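PDB 3I2D: E3 SUMO-protein ligase SIZ1 from Saccharomyces cerevisiae, which acts as an E3 ligase that attaches the ubiquitin-like modifier SUMO (Smt3) to septins and to PCNA. Local coordinates for residues Q138-I152 / G164-K176. Numbering follows the deposited sequence.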
loop_
_atom_site.group_PDB
_atom_site.type_symbol
_atom_site.label_atom_id
_atom_site.label_comp_id
_atom_site.label_asym_id
_atom_site.label_seq_id
_atom_site.Cartn_x
_atom_site.Cartn_y
_atom_site.Cartn_z
ATOM N N GLN A 138 -14.226 3.890 0.590
ATOM C CA GLN A 138 -14.914 5.160 0.635
ATOM C C GLN A 138 -16.061 5.228 1.628
ATOM O O GLN A 138 -17.084 4.569 1.451
ATOM C CB GLN A 138 -15.444 5.504 -0.740
ATOM C CG GLN A 138 -15.810 6.952 -0.873
ATOM C CD GLN A 138 -16.480 7.243 -2.193
ATOM O OE1 GLN A 138 -17.617 6.825 -2.428
ATOM N NE2 GLN A 138 -15.775 7.946 -3.077
ATOM N N PHE A 139 -15.862 6.035 2.671
ATOM C CA PHE A 139 -16.846 6.280 3.712
ATOM C C PHE A 139 -17.763 7.439 3.310
ATOM O O PHE A 139 -17.362 8.324 2.565
ATOM C CB PHE A 139 -16.145 6.683 5.001
ATOM C CG PHE A 139 -15.565 5.542 5.755
ATOM C CD1 PHE A 139 -14.460 4.865 5.274
ATOM C CD2 PHE A 139 -16.142 5.124 6.947
ATOM C CE1 PHE A 139 -13.943 3.781 5.973
ATOM C CE2 PHE A 139 -15.636 4.052 7.642
ATOM C CZ PHE A 139 -14.534 3.375 7.156
ATOM N N PRO A 140 -19.013 7.450 3.784
ATOM C CA PRO A 140 -19.853 8.583 3.392
ATOM C C PRO A 140 -19.411 9.832 4.167
ATOM O O PRO A 140 -18.968 9.723 5.302
ATOM C CB PRO A 140 -21.252 8.123 3.785
ATOM C CG PRO A 140 -20.990 7.236 4.968
ATOM C CD PRO A 140 -19.804 6.427 4.489
ATOM N N PHE A 141 -19.517 11.002 3.540
ATOM C CA PHE A 141 -19.144 12.266 4.162
ATOM C C PHE A 141 -20.371 13.167 4.216
ATOM O O PHE A 141 -21.122 13.260 3.253
ATOM C CB PHE A 141 -18.061 12.955 3.339
ATOM C CG PHE A 141 -17.556 14.231 3.946
ATOM C CD1 PHE A 141 -16.441 14.224 4.787
ATOM C CD2 PHE A 141 -18.183 15.450 3.665
ATOM C CE1 PHE A 141 -15.955 15.410 5.336
ATOM C CE2 PHE A 141 -17.705 16.650 4.211
ATOM C CZ PHE A 141 -16.590 16.629 5.046
ATOM N N PRO A 142 -20.605 13.832 5.350
ATOM C CA PRO A 142 -19.813 13.823 6.586
ATOM C C PRO A 142 -20.153 12.603 7.455
ATOM O O PRO A 142 -21.208 11.977 7.290
ATOM C CB PRO A 142 -20.235 15.121 7.258
ATOM C CG PRO A 142 -21.743 15.131 6.942
ATOM C CD PRO A 142 -21.797 14.695 5.482
ATOM N N ASN A 143 -19.269 12.263 8.382
ATOM C CA ASN A 143 -19.544 11.135 9.256
ATOM C C ASN A 143 -18.812 11.267 10.569
ATOM O O ASN A 143 -17.899 12.073 10.717
ATOM C CB ASN A 143 -19.160 9.812 8.575
ATOM C CG ASN A 143 -17.656 9.525 8.617
ATOM O OD1 ASN A 143 -17.077 9.370 9.683
ATOM N ND2 ASN A 143 -17.031 9.433 7.448
ATOM N N GLU A 144 -19.250 10.494 11.541
ATOM C CA GLU A 144 -18.601 10.471 12.831
ATOM C C GLU A 144 -18.611 9.036 13.291
ATOM O O GLU A 144 -19.673 8.439 13.449
ATOM C CB GLU A 144 -19.319 11.327 13.853
ATOM C CG GLU A 144 -18.655 11.201 15.200
ATOM C CD GLU A 144 -19.101 12.259 16.165
ATOM O OE1 GLU A 144 -18.908 13.458 15.844
ATOM O OE2 GLU A 144 -19.642 11.885 17.237
ATOM N N LEU A 145 -17.420 8.482 13.484
ATOM C CA LEU A 145 -17.287 7.100 13.916
ATOM C C LEU A 145 -16.898 7.035 15.385
ATOM O O LEU A 145 -15.997 7.751 15.844
ATOM C CB LEU A 145 -16.231 6.385 13.077
ATOM C CG LEU A 145 -16.046 4.892 13.325
ATOM C CD1 LEU A 145 -17.298 4.120 12.919
ATOM C CD2 LEU A 145 -14.856 4.421 12.528
ATOM N N ARG A 146 -17.595 6.175 16.118
ATOM C CA ARG A 146 -17.332 5.985 17.531
ATOM C C ARG A 146 -17.199 4.511 17.844
ATOM O O ARG A 146 -17.918 3.669 17.294
ATOM C CB ARG A 146 -18.462 6.569 18.378
ATOM C CG ARG A 146 -18.351 8.045 18.647
ATOM C CD ARG A 146 -19.584 8.575 19.371
ATOM N NE ARG A 146 -19.444 10.005 19.613
ATOM C CZ ARG A 146 -18.621 10.533 20.517
ATOM N NH1 ARG A 146 -17.870 9.747 21.277
ATOM N NH2 ARG A 146 -18.523 11.849 20.644
ATOM N N CYS A 147 -16.254 4.204 18.719
ATOM C CA CYS A 147 -16.043 2.837 19.159
ATOM C C CYS A 147 -16.128 2.897 20.674
ATOM O O CYS A 147 -15.336 3.597 21.316
ATOM C CB CYS A 147 -14.673 2.322 18.744
ATOM S SG CYS A 147 -14.542 0.561 19.016
ATOM N N ASN A 148 -17.091 2.173 21.240
ATOM C CA ASN A 148 -17.305 2.171 22.680
ATOM C C ASN A 148 -17.285 3.618 23.190
ATOM O O ASN A 148 -16.456 4.001 24.022
ATOM C CB ASN A 148 -16.240 1.331 23.388
ATOM C CG ASN A 148 -16.207 -0.109 22.896
ATOM O OD1 ASN A 148 -17.248 -0.727 22.667
ATOM N ND2 ASN A 148 -15.003 -0.657 22.750
ATOM N N ASN A 149 -18.199 4.414 22.639
ATOM C CA ASN A 149 -18.396 5.815 22.994
ATOM C C ASN A 149 -17.250 6.801 22.749
ATOM O O ASN A 149 -17.356 7.969 23.129
ATOM C CB ASN A 149 -18.855 5.918 24.454
ATOM C CG ASN A 149 -19.602 7.211 24.739
ATOM O OD1 ASN A 149 -20.601 7.513 24.087
ATOM N ND2 ASN A 149 -19.122 7.983 25.717
ATOM N N VAL A 150 -16.167 6.351 22.116
ATOM C CA VAL A 150 -15.036 7.241 21.818
ATOM C C VAL A 150 -14.968 7.530 20.317
ATOM O O VAL A 150 -15.085 6.615 19.491
ATOM C CB VAL A 150 -13.677 6.623 22.226
ATOM C CG1 VAL A 150 -12.583 7.685 22.151
ATOM C CG2 VAL A 150 -13.763 6.031 23.613
ATOM N N GLN A 151 -14.769 8.797 19.962
ATOM C CA GLN A 151 -14.685 9.163 18.554
ATOM C C GLN A 151 -13.327 8.798 17.988
ATOM O O GLN A 151 -12.295 9.146 18.549
ATOM C CB GLN A 151 -14.916 10.655 18.333
ATOM C CG GLN A 151 -15.142 10.971 16.856
ATOM C CD GLN A 151 -14.968 12.435 16.511
ATOM O OE1 GLN A 151 -13.845 12.934 16.415
ATOM N NE2 GLN A 151 -16.083 13.135 16.329
ATOM N N ILE A 152 -13.347 8.108 16.855
ATOM C CA ILE A 152 -12.137 7.661 16.186
ATOM C C ILE A 152 -11.657 8.621 15.097
ATOM O O ILE A 152 -12.278 8.742 14.042
ATOM C CB ILE A 152 -12.377 6.275 15.580
ATOM C CG1 ILE A 152 -12.596 5.274 16.707
ATOM C CG2 ILE A 152 -11.224 5.869 14.695
ATOM C CD1 ILE A 152 -13.129 3.966 16.228
ATOM N N GLY A 164 -9.606 11.148 5.165
ATOM C CA GLY A 164 -10.198 10.125 6.008
ATOM C C GLY A 164 -11.269 9.239 5.408
ATOM O O GLY A 164 -11.366 8.056 5.748
ATOM N N THR A 165 -12.084 9.794 4.523
ATOM C CA THR A 165 -13.154 9.018 3.910
ATOM C C THR A 165 -12.612 7.982 2.928
ATOM O O THR A 165 -13.344 7.095 2.489
ATOM C CB THR A 165 -14.178 9.934 3.176
ATOM O OG1 THR A 165 -13.490 10.791 2.260
ATOM C CG2 THR A 165 -14.962 10.788 4.172
ATOM N N ALA A 166 -11.326 8.065 2.609
ATOM C CA ALA A 166 -10.738 7.126 1.661
ATOM C C ALA A 166 -9.744 6.112 2.246
ATOM O O ALA A 166 -8.897 5.580 1.532
ATOM C CB ALA A 166 -10.081 7.899 0.533
ATOM N N LYS A 167 -9.830 5.844 3.539
ATOM C CA LYS A 167 -8.927 4.871 4.138
ATOM C C LYS A 167 -9.624 4.267 5.331
ATOM O O LYS A 167 -10.444 4.925 5.976
ATOM C CB LYS A 167 -7.606 5.526 4.562
ATOM C CG LYS A 167 -7.728 6.615 5.619
ATOM C CD LYS A 167 -6.441 7.431 5.708
ATOM C CE LYS A 167 -6.599 8.655 6.602
ATOM N NZ LYS A 167 -5.319 9.414 6.774
ATOM N N PRO A 168 -9.318 3.003 5.643
ATOM C CA PRO A 168 -9.946 2.330 6.785
ATOM C C PRO A 168 -9.679 3.020 8.135
ATOM O O PRO A 168 -8.712 3.776 8.297
ATOM C CB PRO A 168 -9.344 0.932 6.718
ATOM C CG PRO A 168 -7.955 1.205 6.231
ATOM C CD PRO A 168 -8.203 2.202 5.114
ATOM N N ALA A 169 -10.548 2.745 9.100
ATOM C CA ALA A 169 -10.423 3.326 10.425
ATOM C C ALA A 169 -9.951 2.281 11.441
ATOM O O ALA A 169 -10.492 1.188 11.515
ATOM C CB ALA A 169 -11.755 3.917 10.850
ATOM N N ASP A 170 -8.927 2.635 12.209
ATOM C CA ASP A 170 -8.351 1.761 13.227
ATOM C C ASP A 170 -9.195 1.796 14.499
ATOM O O ASP A 170 -9.136 2.780 15.240
ATOM C CB ASP A 170 -6.942 2.249 13.578
ATOM C CG ASP A 170 -6.077 1.162 14.196
ATOM O OD1 ASP A 170 -6.637 0.236 14.817
ATOM O OD2 ASP A 170 -4.833 1.233 14.069
ATOM N N LEU A 171 -9.963 0.735 14.758
ATOM C CA LEU A 171 -10.802 0.646 15.968
ATOM C C LEU A 171 -10.018 0.101 17.167
ATOM O O LEU A 171 -10.354 0.367 18.318
ATOM C CB LEU A 171 -11.986 -0.310 15.763
ATOM C CG LEU A 171 -12.906 -0.203 14.560
ATOM C CD1 LEU A 171 -13.883 -1.361 14.579
ATOM C CD2 LEU A 171 -13.630 1.106 14.593
ATOM N N THR A 172 -8.985 -0.676 16.868
ATOM C CA THR A 172 -8.147 -1.351 17.849
ATOM C C THR A 172 -7.818 -0.722 19.195
ATOM O O THR A 172 -8.013 -1.353 20.232
ATOM C CB THR A 172 -6.859 -1.774 17.201
ATOM O OG1 THR A 172 -7.136 -2.172 15.851
ATOM C CG2 THR A 172 -6.269 -2.949 17.948
ATOM N N PRO A 173 -7.306 0.513 19.211
ATOM C CA PRO A 173 -6.989 1.111 20.512
ATOM C C PRO A 173 -8.183 1.420 21.415
ATOM O O PRO A 173 -7.998 1.884 22.537
ATOM C CB PRO A 173 -6.214 2.377 20.134
ATOM C CG PRO A 173 -6.804 2.759 18.819
ATOM C CD PRO A 173 -6.899 1.406 18.111
ATOM N N HIS A 174 -9.400 1.161 20.949
ATOM C CA HIS A 174 -10.591 1.458 21.750
ATOM C C HIS A 174 -11.452 0.244 22.045
ATOM O O HIS A 174 -12.588 0.377 22.503
ATOM C CB HIS A 174 -11.437 2.523 21.052
ATOM C CG HIS A 174 -10.659 3.740 20.679
ATOM N ND1 HIS A 174 -10.175 4.623 21.619
ATOM C CD2 HIS A 174 -10.197 4.169 19.482
ATOM C CE1 HIS A 174 -9.442 5.542 21.016
ATOM N NE2 HIS A 174 -9.437 5.287 19.720
ATOM N N LEU A 175 -10.926 -0.943 21.771
ATOM C CA LEU A 175 -11.674 -2.156 22.065
ATOM C C LEU A 175 -11.707 -2.300 23.587
ATOM O O LEU A 175 -10.814 -1.797 24.281
ATOM C CB LEU A 175 -10.988 -3.383 21.457
ATOM C CG LEU A 175 -11.151 -3.645 19.960
ATOM C CD1 LEU A 175 -10.293 -4.833 19.573
ATOM C CD2 LEU A 175 -12.612 -3.915 19.627
ATOM N N LYS A 176 -12.741 -2.962 24.104
ATOM C CA LYS A 176 -12.851 -3.191 25.540
ATOM C C LYS A 176 -12.141 -4.518 25.847
ATOM O O LYS A 176 -11.775 -5.250 24.922
ATOM C CB LYS A 176 -14.322 -3.245 25.959
ATOM C CG LYS A 176 -14.970 -1.877 26.133
ATOM C CD LYS A 176 -16.437 -2.008 26.551
ATOM C CE LYS A 176 -17.078 -0.649 26.820
ATOM N NZ LYS A 176 -16.316 0.115 27.843
HETATM O O HOH W 1 -14.311 8.340 7.263
#
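Asn148 ND2 donates to His174 O at 2.6 Å, with the acceptor 14° out of the amide plane and the donor in the carbonyl plane; Asn182 OD1 takes a second bond from this nitrogen, while Asn148 OD1 accepts from Asn183 N. The contact belongs to the PINIT domain, where strands 143-147 and 150-151 of one antiparallel sheet face strand 169-170, an outer strand of another. Asn148 is the second residue of the type I' beta turn from Cys147 to Val150. Were its side chain cut back to alanine, His174 O would probably lose this donor and the turn its ties to Asn182 and Asn183. Between the sheets the packing is apolar: Leu145 CD2 sits 3.6 Å from Ala169 CB, and the Leu145 and Leu171 side chains meet nearly at a right angle. Ile152 turns CG1 opposite its carbonyl carbon (chi1 -66°), within 3.8 Å of His174 CD2, and the extended chain carries CD1 to Leu171 CD2. At the other end, Phe139 N donates to a lone pair of Thr165 O (2.7 Å, 165° at the hydrogen), an oxygen also at the Phe139 ring edge. Thr165 CG2 meets the Phe141 ring edge, 3.8 Å from CD1.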